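Long-range contacts in translation initiation factor eIF-2B (Pyrococcus horikoshii, PDB 1VB5), which probably catalyses the exchange of GDP for GTP on initiation factor 2: residues K96-I107 against S120-T128; A185-V195 against K222-V232. One frame throughout, in Å; residues are numbered along the deposited sequence.

Contact 1: residues K96-I107 against S120-T128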
ATOM      1  N   LYS B  96      26.278   5.407  11.348  1.00 23.57           N
ATOM      2  CA  LYS B  96      25.191   4.495  11.677  1.00 20.70           C
ATOM      3  C   LYS B  96      25.131   4.193  13.173  1.00 22.03           C
ATOM      4  O   LYS B  96      24.055   4.209  13.767  1.00 19.63           O
ATOM      5  CB  LYS B  96      25.320   3.187  10.887  1.00 25.79           C
ATOM      6  CG  LYS B  96      24.139   2.221  11.086  1.00 34.52           C
ATOM      7  CD  LYS B  96      24.307   0.928  10.284  1.00 31.12           C
ATOM      8  CE  LYS B  96      24.297   1.198   8.783  1.00 39.86           C
ATOM      9  NZ  LYS B  96      24.547  -0.036   7.970  1.00 45.30           N
ATOM     10  N   ARG B  97      26.283   3.921  13.781  1.00 23.44           N
ATOM     11  CA  ARG B  97      26.334   3.623  15.211  1.00 28.11           C
ATOM     12  C   ARG B  97      25.844   4.789  16.068  1.00 27.54           C
ATOM     13  O   ARG B  97      25.048   4.606  16.995  1.00 25.07           O
ATOM     14  CB  ARG B  97      27.762   3.253  15.623  1.00 39.66           C
ATOM     15  CG  ARG B  97      28.134   1.802  15.344  1.00 59.63           C
ATOM     16  CD  ARG B  97      27.377   0.875  16.292  1.00 75.65           C
ATOM     17  NE  ARG B  97      27.658  -0.544  16.069  1.00 81.39           N
ATOM     18  CZ  ARG B  97      27.236  -1.523  16.869  1.00 81.43           C
ATOM     19  NH1 ARG B  97      26.515  -1.240  17.950  1.00 76.25           N
ATOM     20  NH2 ARG B  97      27.530  -2.786  16.589  1.00 80.83           N
ATOM     21  N   GLU B  98      26.316   5.991  15.756  1.00 22.00           N
ATOM     22  CA  GLU B  98      25.921   7.170  16.517  1.00 28.40           C
ATOM     23  C   GLU B  98      24.444   7.511  16.304  1.00 22.04           C
ATOM     24  O   GLU B  98      23.746   7.899  17.241  1.00 18.26           O
ATOM     25  CB  GLU B  98      26.799   8.365  16.128  1.00 32.82           C
ATOM     26  CG  GLU B  98      26.593   9.593  17.002  1.00 42.10           C
ATOM     27  CD  GLU B  98      26.581   9.257  18.486  1.00 49.17           C
ATOM     28  OE1 GLU B  98      27.399   8.408  18.909  1.00 58.05           O
ATOM     29  OE2 GLU B  98      25.761   9.843  19.229  1.00 48.08           O
ATOM     30  N   LEU B  99      23.966   7.355  15.075  1.00 22.22           N
ATOM     31  CA  LEU B  99      22.567   7.654  14.780  1.00 20.58           C
ATOM     32  C   LEU B  99      21.693   6.660  15.550  1.00 25.57           C
ATOM     33  O   LEU B  99      20.681   7.039  16.151  1.00 21.30           O
ATOM     34  CB  LEU B  99      22.312   7.551  13.269  1.00 19.76           C
ATOM     35  CG  LEU B  99      20.999   8.108  12.686  1.00 17.60           C
ATOM     36  CD1 LEU B  99      21.090   8.126  11.171  1.00 15.58           C
ATOM     37  CD2 LEU B  99      19.812   7.271  13.138  1.00 12.50           C
ATOM     38  N   ALA B 100      22.106   5.394  15.547  1.00 19.20           N
ATOM     39  CA  ALA B 100      21.362   4.347  16.243  1.00 24.76           C
ATOM     40  C   ALA B 100      21.187   4.683  17.720  1.00 24.08           C
ATOM     41  O   ALA B 100      20.093   4.529  18.277  1.00 27.06           O
ATOM     42  CB  ALA B 100      22.078   3.000  16.092  1.00 20.48           C
ATOM     43  N   SER B 101      22.265   5.144  18.350  1.00 24.87           N
ATOM     44  CA  SER B 101      22.227   5.494  19.765  1.00 23.45           C
ATOM     45  C   SER B 101      21.234   6.617  20.041  1.00 18.01           C
ATOM     46  O   SER B 101      20.527   6.602  21.051  1.00 21.78           O
ATOM     47  CB  SER B 101      23.617   5.914  20.245  1.00 18.55           C
ATOM     48  OG  SER B 101      23.571   6.291  21.609  1.00 23.42           O
ATOM     49  N   ILE B 102      21.188   7.590  19.141  1.00 22.92           N
ATOM     50  CA  ILE B 102      20.280   8.721  19.282  1.00 21.27           C
ATOM     51  C   ILE B 102      18.836   8.286  19.004  1.00 26.57           C
ATOM     52  O   ILE B 102      17.911   8.702  19.702  1.00 21.50           O
ATOM     53  CB  ILE B 102      20.682   9.855  18.320  1.00 26.88           C
ATOM     54  CG1 ILE B 102      22.061  10.390  18.726  1.00 23.89           C
ATOM     55  CG2 ILE B 102      19.620  10.963  18.331  1.00 18.98           C
ATOM     56  CD1 ILE B 102      22.635  11.419  17.786  1.00 20.87           C
ATOM     57  N   GLY B 103      18.652   7.444  17.989  1.00 20.95           N
ATOM     58  CA  GLY B 103      17.322   6.966  17.663  1.00 21.26           C
ATOM     59  C   GLY B 103      16.743   6.107  18.771  1.00 22.15           C
ATOM     60  O   GLY B 103      15.571   6.239  19.123  1.00 23.89           O
ATOM     61  N   ALA B 104      17.564   5.220  19.326  1.00 23.92           N
ATOM     62  CA  ALA B 104      17.128   4.334  20.403  1.00 24.34           C
ATOM     63  C   ALA B 104      16.672   5.142  21.607  1.00 24.50           C
ATOM     64  O   ALA B 104      15.720   4.774  22.293  1.00 26.53           O
ATOM     65  CB  ALA B 104      18.269   3.396  20.809  1.00 18.86           C
ATOM     66  N   GLN B 105      17.368   6.245  21.855  1.00 26.76           N
ATOM     67  CA  GLN B 105      17.070   7.135  22.972  1.00 25.96           C
ATOM     68  C   GLN B 105      15.649   7.686  22.819  1.00 27.93           C
ATOM     69  O   GLN B 105      14.921   7.870  23.796  1.00 28.17           O
ATOM     70  CB  GLN B 105      18.083   8.280  22.967  1.00 32.35           C
ATOM     71  CG  GLN B 105      18.386   8.887  24.315  1.00 44.06           C
ATOM     72  CD  GLN B 105      19.379  10.031  24.205  1.00 50.18           C
ATOM     73  OE1 GLN B 105      20.429   9.904  23.565  1.00 50.61           O
ATOM     74  NE2 GLN B 105      19.052  11.157  24.831  1.00 50.82           N
ATOM     75  N   LEU B 106      15.271   7.943  21.573  1.00 25.83           N
ATOM     76  CA  LEU B 106      13.953   8.466  21.237  1.00 26.50           C
ATOM     77  C   LEU B 106      12.842   7.488  21.624  1.00 30.27           C
ATOM     78  O   LEU B 106      11.798   7.888  22.140  1.00 33.09           O
ATOM     79  CB  LEU B 106      13.899   8.737  19.733  1.00 30.73           C
ATOM     80  CG  LEU B 106      12.640   9.290  19.069  1.00 26.45           C
ATOM     81  CD1 LEU B 106      12.299  10.659  19.649  1.00 19.24           C
ATOM     82  CD2 LEU B 106      12.896   9.401  17.564  1.00 19.55           C
ATOM     83  N   ILE B 107      13.075   6.206  21.366  1.00 24.00           N
ATOM     84  CA  ILE B 107      12.104   5.160  21.668  1.00 23.64           C
ATOM     85  C   ILE B 107      11.773   5.109  23.164  1.00 26.93           C
ATOM     86  O   ILE B 107      12.627   5.383  24.008  1.00 26.24           O
ATOM     87  CB  ILE B 107      12.638   3.782  21.185  1.00 21.70           C
ATOM     88  CG1 ILE B 107      12.783   3.802  19.659  1.00 25.00           C
ATOM     89  CG2 ILE B 107      11.697   2.666  21.608  1.00 27.97           C
ATOM     90  CD1 ILE B 107      13.424   2.567  19.064  1.00 32.87           C
ATOM     91  N   SER B 120      18.756  -0.686   7.088  1.00 14.88           N
ATOM     92  CA  SER B 120      19.697  -1.191   8.080  1.00 18.45           C
ATOM     93  C   SER B 120      19.843  -0.205   9.234  1.00 20.24           C
ATOM     94  O   SER B 120      20.102  -0.598  10.368  1.00 19.21           O
ATOM     95  CB  SER B 120      21.066  -1.473   7.437  1.00 25.31           C
ATOM     96  OG  SER B 120      21.470  -0.405   6.600  1.00 33.37           O
ATOM     97  N   THR B 121      19.643   1.077   8.949  1.00 19.97           N
ATOM     98  CA  THR B 121      19.749   2.109   9.973  1.00 15.38           C
ATOM     99  C   THR B 121      18.589   2.004  10.957  1.00 17.46           C
ATOM    100  O   THR B 121      18.789   2.046  12.174  1.00 19.56           O
ATOM    101  CB  THR B 121      19.768   3.512   9.325  1.00 21.92           C
ATOM    102  OG1 THR B 121      20.944   3.638   8.512  1.00 26.36           O
ATOM    103  CG2 THR B 121      19.771   4.604  10.385  1.00 16.64           C
ATOM    104  N   VAL B 122      17.370   1.867  10.440  1.00 19.33           N
ATOM    105  CA  VAL B 122      16.211   1.745  11.316  1.00 15.30           C
ATOM    106  C   VAL B 122      16.353   0.462  12.129  1.00 16.89           C
ATOM    107  O   VAL B 122      16.003   0.423  13.307  1.00 21.72           O
ATOM    108  CB  VAL B 122      14.893   1.706  10.509  1.00 19.01           C
ATOM    109  CG1 VAL B 122      13.714   1.396  11.438  1.00 15.44           C
ATOM    110  CG2 VAL B 122      14.674   3.044   9.817  1.00 16.58           C
ATOM    111  N   LEU B 123      16.869  -0.583  11.495  1.00 14.85           N
ATOM    112  CA  LEU B 123      17.074  -1.864  12.167  1.00 19.90           C
ATOM    113  C   LEU B 123      18.051  -1.726  13.347  1.00 18.42           C
ATOM    114  O   LEU B 123      17.815  -2.272  14.423  1.00 19.56           O
ATOM    115  CB  LEU B 123      17.599  -2.907  11.168  1.00 17.85           C
ATOM    116  CG  LEU B 123      18.021  -4.259  11.760  1.00 23.69           C
ATOM    117  CD1 LEU B 123      16.859  -4.872  12.539  1.00 13.24           C
ATOM    118  CD2 LEU B 123      18.481  -5.193  10.648  1.00 17.82           C
ATOM    119  N   GLU B 124      19.144  -0.989  13.158  1.00 22.85           N
ATOM    120  CA  GLU B 124      20.099  -0.814  14.248  1.00 21.28           C
ATOM    121  C   GLU B 124      19.534   0.063  15.353  1.00 22.93           C
ATOM    122  O   GLU B 124      19.907  -0.082  16.521  1.00 24.51           O
ATOM    123  CB  GLU B 124      21.423  -0.246  13.735  1.00 23.34           C
ATOM    124  CG  GLU B 124      22.260  -1.277  12.987  1.00 31.86           C
ATOM    125  CD  GLU B 124      22.361  -2.605  13.734  1.00 38.73           C
ATOM    126  OE1 GLU B 124      22.738  -2.592  14.928  1.00 40.84           O
ATOM    127  OE2 GLU B 124      22.068  -3.662  13.128  1.00 36.43           O
ATOM    128  N   ILE B 125      18.632   0.971  14.993  1.00 20.15           N
ATOM    129  CA  ILE B 125      18.000   1.823  15.992  1.00 20.15           C
ATOM    130  C   ILE B 125      17.163   0.915  16.885  1.00 22.64           C
ATOM    131  O   ILE B 125      17.210   0.997  18.111  1.00 25.69           O
ATOM    132  CB  ILE B 125      17.048   2.872  15.351  1.00 16.78           C
ATOM    133  CG1 ILE B 125      17.859   3.937  14.608  1.00 19.97           C
ATOM    134  CG2 ILE B 125      16.180   3.520  16.427  1.00 14.21           C
ATOM    135  CD1 ILE B 125      17.000   5.002  13.930  1.00 16.34           C
ATOM    136  N   ILE B 126      16.393   0.043  16.249  1.00 23.39           N
ATOM    137  CA  ILE B 126      15.526  -0.875  16.972  1.00 22.82           C
ATOM    138  C   ILE B 126      16.316  -1.843  17.860  1.00 23.37           C
ATOM    139  O   ILE B 126      15.954  -2.072  19.015  1.00 25.28           O
ATOM    140  CB  ILE B 126      14.620  -1.637  15.971  1.00 21.84           C
ATOM    141  CG1 ILE B 126      13.529  -0.685  15.460  1.00 27.55           C
ATOM    142  CG2 ILE B 126      14.004  -2.855  16.618  1.00 19.77           C
ATOM    143  CD1 ILE B 126      12.693  -1.237  14.300  1.00 24.51           C
ATOM    144  N   ARG B 127      17.399  -2.393  17.327  1.00 21.37           N
ATOM    145  CA  ARG B 127      18.228  -3.325  18.077  1.00 23.06           C
ATOM    146  C   ARG B 127      18.903  -2.669  19.277  1.00 24.78           C
ATOM    147  O   ARG B 127      18.994  -3.270  20.351  1.00 23.25           O
ATOM    148  CB  ARG B 127      19.288  -3.938  17.161  1.00 22.63           C
ATOM    149  CG  ARG B 127      18.754  -5.038  16.259  1.00 21.93           C
ATOM    150  CD  ARG B 127      19.815  -5.543  15.299  1.00 19.86           C
ATOM    151  NE  ARG B 127      19.397  -6.800  14.691  1.00 19.54           N
ATOM    152  CZ  ARG B 127      19.929  -7.315  13.588  1.00 18.06           C
ATOM    153  NH1 ARG B 127      20.907  -6.679  12.958  1.00 16.30           N
ATOM    154  NH2 ARG B 127      19.471  -8.467  13.111  1.00 21.72           N
ATOM    155  N   THR B 128      19.380  -1.440  19.093  1.00 24.15           N
ATOM    156  CA  THR B 128      20.038  -0.722  20.176  1.00 24.90           C
ATOM    157  C   THR B 128      19.039  -0.432  21.293  1.00 28.52           C
ATOM    158  O   THR B 128      19.381  -0.494  22.475  1.00 27.25           O
ATOM    159  CB  THR B 128      20.651   0.613  19.685  1.00 25.73           C
ATOM    160  OG1 THR B 128      21.671   0.346  18.714  1.00 21.59           O
ATOM    161  CG2 THR B 128      21.261   1.389  20.857  1.00 17.17           C
TER

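Contact 2: residues A185-V195 against K222-V232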
ATOM      1  N   ALA B 185      15.598   6.421   4.768  1.00 19.22           N
ATOM      2  CA  ALA B 185      15.573   7.361   3.661  1.00 15.23           C
ATOM      3  C   ALA B 185      16.699   7.069   2.683  1.00 19.70           C
ATOM      4  O   ALA B 185      17.804   6.690   3.084  1.00 26.50           O
ATOM      5  CB  ALA B 185      15.702   8.782   4.180  1.00 17.62           C
ATOM      6  N   ASP B 186      16.408   7.241   1.399  1.00 14.70           N
ATOM      7  CA  ASP B 186      17.391   7.036   0.349  1.00 19.96           C
ATOM      8  C   ASP B 186      17.995   8.397   0.019  1.00 17.72           C
ATOM      9  O   ASP B 186      19.091   8.488  -0.520  1.00 20.88           O
ATOM     10  CB  ASP B 186      16.720   6.432  -0.889  1.00 18.38           C
ATOM     11  CG  ASP B 186      16.201   5.032  -0.635  1.00 29.88           C
ATOM     12  OD1 ASP B 186      17.016   4.082  -0.614  1.00 34.50           O
ATOM     13  OD2 ASP B 186      14.978   4.879  -0.436  1.00 30.27           O
ATOM     14  N   MET B 187      17.271   9.455   0.362  1.00 21.15           N
ATOM     15  CA  MET B 187      17.741  10.812   0.104  1.00 20.30           C
ATOM     16  C   MET B 187      16.911  11.871   0.819  1.00 22.13           C
ATOM     17  O   MET B 187      15.689  11.739   0.949  1.00 23.25           O
ATOM     18  CB  MET B 187      17.708  11.113  -1.401  1.00 20.01           C
ATOM     19  CG  MET B 187      18.122  12.539  -1.739  1.00 18.64           C
ATOM     20  SD  MET B 187      17.873  13.037  -3.454  1.00 25.00           S
ATOM     21  CE  MET B 187      18.754  11.742  -4.344  1.00 23.17           C
ATOM     22  N   ILE B 188      17.588  12.907   1.302  1.00 20.70           N
ATOM     23  CA  ILE B 188      16.921  14.034   1.932  1.00 16.45           C
ATOM     24  C   ILE B 188      17.263  15.138   0.935  1.00 21.89           C
ATOM     25  O   ILE B 188      18.431  15.519   0.804  1.00 23.84           O
ATOM     26  CB  ILE B 188      17.519  14.405   3.312  1.00 17.21           C
ATOM     27  CG1 ILE B 188      17.402  13.229   4.294  1.00 18.69           C
ATOM     28  CG2 ILE B 188      16.811  15.638   3.857  1.00 17.95           C
ATOM     29  CD1 ILE B 188      15.977  12.751   4.564  1.00 16.09           C
ATOM     30  N   THR B 189      16.262  15.626   0.208  1.00 17.54           N
ATOM     31  CA  THR B 189      16.498  16.659  -0.791  1.00 17.55           C
ATOM     32  C   THR B 189      16.983  17.955  -0.161  1.00 17.96           C
ATOM     33  O   THR B 189      16.963  18.117   1.059  1.00 19.03           O
ATOM     34  CB  THR B 189      15.226  16.952  -1.622  1.00 17.01           C
ATOM     35  OG1 THR B 189      14.197  17.473  -0.771  1.00 19.90           O
ATOM     36  CG2 THR B 189      14.722  15.681  -2.284  1.00 19.31           C
ATOM     37  N   LYS B 190      17.423  18.875  -1.011  1.00 22.90           N
ATOM     38  CA  LYS B 190      17.917  20.165  -0.560  1.00 20.87           C
ATOM     39  C   LYS B 190      16.828  20.952   0.169  1.00 16.97           C
ATOM     40  O   LYS B 190      17.116  21.677   1.118  1.00 15.75           O
ATOM     41  CB  LYS B 190      18.420  20.978  -1.756  1.00 26.62           C
ATOM     42  CG  LYS B 190      19.078  22.283  -1.363  1.00 31.49           C
ATOM     43  CD  LYS B 190      19.444  23.122  -2.570  1.00 39.80           C
ATOM     44  CE  LYS B 190      20.066  24.443  -2.130  1.00 45.52           C
ATOM     45  NZ  LYS B 190      20.373  25.332  -3.289  1.00 58.80           N
ATOM     46  N   ASP B 191      15.578  20.816  -0.274  1.00 15.94           N
ATOM     47  CA  ASP B 191      14.487  21.542   0.369  1.00 18.90           C
ATOM     48  C   ASP B 191      13.807  20.792   1.525  1.00 20.94           C
ATOM     49  O   ASP B 191      12.743  21.186   1.997  1.00 19.58           O
ATOM     50  CB  ASP B 191      13.454  22.015  -0.680  1.00 24.23           C
ATOM     51  CG  ASP B 191      13.048  20.919  -1.667  1.00 24.71           C
ATOM     52  OD1 ASP B 191      13.702  19.856  -1.713  1.00 26.36           O
ATOM     53  OD2 ASP B 191      12.066  21.138  -2.415  1.00 28.45           O
ATOM     54  N   GLY B 192      14.435  19.711   1.985  1.00 22.56           N
ATOM     55  CA  GLY B 192      13.901  18.983   3.125  1.00 19.87           C
ATOM     56  C   GLY B 192      12.888  17.874   2.919  1.00 18.42           C
ATOM     57  O   GLY B 192      12.291  17.404   3.889  1.00 19.18           O
ATOM     58  N   TYR B 193      12.681  17.454   1.678  1.00 16.45           N
ATOM     59  CA  TYR B 193      11.740  16.382   1.396  1.00 16.84           C
ATOM     60  C   TYR B 193      12.479  15.060   1.524  1.00 18.75           C
ATOM     61  O   TYR B 193      13.707  15.002   1.367  1.00 15.59           O
ATOM     62  CB  TYR B 193      11.150  16.544  -0.008  1.00 13.74           C
ATOM     63  CG  TYR B 193      10.140  17.670  -0.113  1.00 16.83           C
ATOM     64  CD1 TYR B 193      10.458  18.958   0.317  1.00 24.08           C
ATOM     65  CD2 TYR B 193       8.864  17.449  -0.636  1.00 19.08           C
ATOM     66  CE1 TYR B 193       9.530  20.004   0.232  1.00 28.70           C
ATOM     67  CE2 TYR B 193       7.923  18.489  -0.725  1.00 20.26           C
ATOM     68  CZ  TYR B 193       8.266  19.760  -0.286  1.00 25.05           C
ATOM     69  OH  TYR B 193       7.352  20.790  -0.348  1.00 30.26           O
ATOM     70  N   VAL B 194      11.735  14.001   1.817  1.00 17.33           N
ATOM     71  CA  VAL B 194      12.326  12.684   2.005  1.00 15.15           C
ATOM     72  C   VAL B 194      11.991  11.712   0.887  1.00 17.18           C
ATOM     73  O   VAL B 194      10.820  11.458   0.598  1.00 19.92           O
ATOM     74  CB  VAL B 194      11.864  12.061   3.341  1.00 18.24           C
ATOM     75  CG1 VAL B 194      12.536  10.702   3.550  1.00 15.94           C
ATOM     76  CG2 VAL B 194      12.181  13.003   4.486  1.00 11.41           C
ATOM     77  N   VAL B 195      13.027  11.179   0.253  1.00 19.66           N
ATOM     78  CA  VAL B 195      12.856  10.206  -0.816  1.00 18.70           C
ATOM     79  C   VAL B 195      13.055   8.838  -0.169  1.00 23.49           C
ATOM     80  O   VAL B 195      14.073   8.590   0.488  1.00 21.88           O
ATOM     81  CB  VAL B 195      13.902  10.386  -1.923  1.00 18.94           C
ATOM     82  CG1 VAL B 195      13.682   9.345  -3.013  1.00 17.51           C
ATOM     83  CG2 VAL B 195      13.808  11.792  -2.505  1.00 15.01           C
ATOM     84  N   LYS B 222      23.376  11.034   3.466  1.00 19.31           N
ATOM     85  CA  LYS B 222      22.172  10.748   2.687  1.00 23.52           C
ATOM     86  C   LYS B 222      21.463  12.048   2.319  1.00 21.50           C
ATOM     87  O   LYS B 222      20.434  12.042   1.642  1.00 23.63           O
ATOM     88  CB  LYS B 222      21.231   9.820   3.463  1.00 20.68           C
ATOM     89  CG  LYS B 222      21.770   8.402   3.569  1.00 26.44           C
ATOM     90  CD  LYS B 222      20.870   7.497   4.389  1.00 30.58           C
ATOM     91  CE  LYS B 222      21.285   6.040   4.228  1.00 30.61           C
ATOM     92  NZ  LYS B 222      20.398   5.127   4.997  1.00 35.94           N
ATOM     93  N   PHE B 223      22.023  13.166   2.776  1.00 18.08           N
ATOM     94  CA  PHE B 223      21.473  14.483   2.468  1.00 20.87           C
ATOM     95  C   PHE B 223      22.092  14.934   1.146  1.00 23.12           C
ATOM     96  O   PHE B 223      23.318  14.972   1.018  1.00 23.06           O
ATOM     97  CB  PHE B 223      21.839  15.500   3.561  1.00 20.92           C
ATOM     98  CG  PHE B 223      21.032  15.369   4.828  1.00 16.61           C
ATOM     99  CD1 PHE B 223      21.006  14.175   5.536  1.00 15.37           C
ATOM    100  CD2 PHE B 223      20.322  16.459   5.326  1.00 20.43           C
ATOM    101  CE1 PHE B 223      20.285  14.063   6.732  1.00 12.20           C
ATOM    102  CE2 PHE B 223      19.599  16.361   6.517  1.00 23.22           C
ATOM    103  CZ  PHE B 223      19.583  15.156   7.223  1.00 18.12           C
ATOM    104  N   HIS B 224      21.261  15.251   0.155  1.00 19.67           N
ATOM    105  CA  HIS B 224      21.786  15.708  -1.128  1.00 18.23           C
ATOM    106  C   HIS B 224      21.905  17.226  -1.011  1.00 26.94           C
ATOM    107  O   HIS B 224      20.958  17.909  -0.606  1.00 23.48           O
ATOM    108  CB  HIS B 224      20.846  15.325  -2.267  1.00 21.53           C
ATOM    109  CG  HIS B 224      21.467  15.444  -3.623  1.00 17.42           C
ATOM    110  ND1 HIS B 224      21.764  14.348  -4.406  1.00 21.23           N
ATOM    111  CD2 HIS B 224      21.854  16.528  -4.332  1.00 14.90           C
ATOM    112  CE1 HIS B 224      22.306  14.753  -5.540  1.00 14.35           C
ATOM    113  NE2 HIS B 224      22.372  16.072  -5.520  1.00 22.28           N
ATOM    114  N   PRO B 225      23.074  17.777  -1.365  1.00 23.93           N
ATOM    115  CA  PRO B 225      23.315  19.219  -1.277  1.00 26.15           C
ATOM    116  C   PRO B 225      22.697  20.158  -2.304  1.00 23.71           C
ATOM    117  O   PRO B 225      22.590  21.355  -2.046  1.00 29.09           O
ATOM    118  CB  PRO B 225      24.837  19.302  -1.285  1.00 27.62           C
ATOM    119  CG  PRO B 225      25.202  18.203  -2.232  1.00 26.89           C
ATOM    120  CD  PRO B 225      24.296  17.066  -1.788  1.00 28.55           C
ATOM    121  N   THR B 226      22.278  19.642  -3.452  1.00 21.88           N
ATOM    122  CA  THR B 226      21.732  20.521  -4.480  1.00 25.31           C
ATOM    123  C   THR B 226      20.397  20.131  -5.105  1.00 23.63           C
ATOM    124  O   THR B 226      19.697  20.982  -5.647  1.00 30.97           O
ATOM    125  CB  THR B 226      22.739  20.665  -5.629  1.00 27.22           C
ATOM    126  OG1 THR B 226      22.937  19.384  -6.241  1.00 21.07           O
ATOM    127  CG2 THR B 226      24.075  21.170  -5.105  1.00 25.06           C
ATOM    128  N   LEU B 227      20.051  18.851  -5.046  1.00 22.53           N
ATOM    129  CA  LEU B 227      18.818  18.369  -5.658  1.00 28.26           C
ATOM    130  C   LEU B 227      17.554  18.715  -4.866  1.00 25.79           C
ATOM    131  O   LEU B 227      17.447  18.393  -3.682  1.00 25.46           O
ATOM    132  CB  LEU B 227      18.919  16.853  -5.858  1.00 30.21           C
ATOM    133  CG  LEU B 227      17.917  16.141  -6.765  1.00 27.08           C
ATOM    134  CD1 LEU B 227      17.990  16.693  -8.183  1.00 28.03           C
ATOM    135  CD2 LEU B 227      18.239  14.661  -6.761  1.00 28.26           C
ATOM    136  N   LYS B 228      16.609  19.381  -5.529  1.00 26.17           N
ATOM    137  CA  LYS B 228      15.337  19.765  -4.915  1.00 26.08           C
ATOM    138  C   LYS B 228      14.293  18.683  -5.201  1.00 22.41           C
ATOM    139  O   LYS B 228      14.414  17.939  -6.170  1.00 19.96           O
ATOM    140  CB  LYS B 228      14.849  21.109  -5.474  1.00 36.98           C
ATOM    141  CG  LYS B 228      15.652  22.338  -5.027  1.00 46.00           C
ATOM    142  CD  LYS B 228      15.447  22.628  -3.536  1.00 57.21           C
ATOM    143  CE  LYS B 228      15.974  24.011  -3.132  1.00 54.82           C
ATOM    144  NZ  LYS B 228      15.744  24.317  -1.682  1.00 27.75           N
ATOM    145  N   SER B 229      13.270  18.604  -4.355  1.00 23.87           N
ATOM    146  CA  SER B 229      12.216  17.603  -4.497  1.00 24.64           C
ATOM    147  C   SER B 229      11.644  17.493  -5.908  1.00 25.07           C
ATOM    148  O   SER B 229      11.510  16.393  -6.447  1.00 25.22           O
ATOM    149  CB  SER B 229      11.082  17.902  -3.512  1.00 26.24           C
ATOM    150  OG  SER B 229      10.600  19.224  -3.680  1.00 22.66           O
ATOM    151  N   GLY B 230      11.311  18.632  -6.502  1.00 24.33           N
ATOM    152  CA  GLY B 230      10.738  18.629  -7.835  1.00 27.14           C
ATOM    153  C   GLY B 230      11.617  18.083  -8.949  1.00 31.23           C
ATOM    154  O   GLY B 230      11.120  17.794 -10.040  1.00 30.68           O
ATOM    155  N   ASP B 231      12.912  17.928  -8.692  1.00 28.51           N
ATOM    156  CA  ASP B 231      13.814  17.432  -9.726  1.00 30.44           C
ATOM    157  C   ASP B 231      14.319  16.012  -9.490  1.00 30.98           C
ATOM    158  O   ASP B 231      15.103  15.487 -10.280  1.00 31.31           O
ATOM    159  CB  ASP B 231      15.002  18.384  -9.876  1.00 32.56           C
ATOM    160  CG  ASP B 231      14.578  19.784 -10.289  1.00 36.32           C
ATOM    161  OD1 ASP B 231      13.900  19.912 -11.331  1.00 37.86           O
ATOM    162  OD2 ASP B 231      14.918  20.753  -9.575  1.00 35.44           O
ATOM    163  N   VAL B 232      13.858  15.387  -8.414  1.00 31.37           N
ATOM    164  CA  VAL B 232      14.284  14.032  -8.085  1.00 30.79           C
ATOM    165  C   VAL B 232      13.886  12.991  -9.131  1.00 36.17           C
ATOM    166  O   VAL B 232      12.794  13.053  -9.701  1.00 32.62           O
ATOM    167  CB  VAL B 232      13.713  13.595  -6.720  1.00 32.27           C
ATOM    168  CG1 VAL B 232      14.038  12.129  -6.458  1.00 30.70           C
ATOM    169  CG2 VAL B 232      14.288  14.469  -5.620  1.00 31.12           C
TER
HETATM  170  O   HOH W   1      19.827  17.936   1.729  1.00 16.09           O

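Contact 1: residues K96-I107 against S120-T128
Ile125 of helix 120-131 fits as a knob into a hole formed by Leu99, Ala100, Gly103 and Ala104 of helix 78-106. These consecutive helices of a Rossmann-like domain, linked through strand 111-115, pack together beside its parallel strands. The axes of 96-106 and 120-128 cross at -56° and approach to 7.8 Å. Small residues permit this: Gly103 has no CB, and Ile125 CD1 occupies the space one would take. CG2 of Ile125 lies 3.5 Å from the carbonyl carbon C of Gly103. Its CG1 stands beside the backbone N (chi1 -71°), which sends CD1 to Leu99 CD2 at 3.7 Å. Ile107 CD1 reaches the same CG2 from the C-terminal end of 96-107. At the next turn, Thr128 CG2 meets Ala104 CB at 3.6 Å.

Thr128 OG1 turns back to Glu124 O at 2.8 Å. Lys96 CD passes obliquely over Glu124 CG, and NZ makes a weak bond of 3.4 Å to Ser120 OG. Ser22 OG is the stronger partner of NZ. Substituting alanine for Lys96 would probably leave Ser120 OG without this amine and uncover Glu124 CG. Shape and apolar packing therefore hold the helices together, with little polar bonding between them.

Contact 2: residues A185-V195 against K222-V232
Ile188 and Phe223 lie side by side at a single beta bridge, next to a beta hairpin closed by a type I turn from Thr189 to Gly192. A classic beta bulge, Asp186 and Met187 facing Val195, shapes the hairpin. Ile188 covers one face of the Phe223 ring. Its CG1 sits 4.0 Å from the ring centroid, 14° off the normal, a CH-pi contact. Backbone bonds flank the pair: Ile188 N to Lys222 O, and His224 N to Ile188 O.

Met187 goes the other way. With CG anti to the backbone N (chi1 177°), the chain runs out to Leu227 and bends at its end, placing both SD and CE against Leu227 CD2. The two side chains cross at about a right angle, SD to CD2 3.7 Å. SD also approaches the His224 ring obliquely. The Thr189 and Val232 side chains cross at about a right angle, CG2 to CG2 3.6 Å, while Val195 and Val232 meet tip to tip.

At the turn, Lys190 N gives a nearly straight bond (177°) to Leu227 O. The aliphatic chains of Lys190 and Lys228 cross obliquely. Ser229 CB lies over one face of the Tyr193 ring, which also meets the ring of Trp256. The Asp191 carboxylate faces Ser229 with both oxygens. OD1 takes Ser229 N at 3.0 Å on its syn side and Thr189 OG1 at 2.6 Å on its anti side, from opposite faces of the carboxylate plane. OD2 accepts a hydrogen bond from Ser229 OG at 2.7 Å, also on the syn side.

In the fold
The two contacts follow one another along the chain, with centres about 22 Å apart. Both are partly buried, but contact 2 carries four exposed residues and contact 1 has none among those that touch. Contact 1 joins two helices beside the seven-stranded mixed sheet, where Leu99, Thr121 and Ile125 touch Ala217 of strand 214-217. Contact 2 joins a hairpin to the loop that follows that same strand. Its chemistry is richer in backbone and carboxylate bonds, while contact 1 depends mainly on shape. They meet where Thr121 packs against Lys222. Glu219 is shared there: it accepts a hydrogen bond from Thr121 and forms a long, weak ion pair with Lys222.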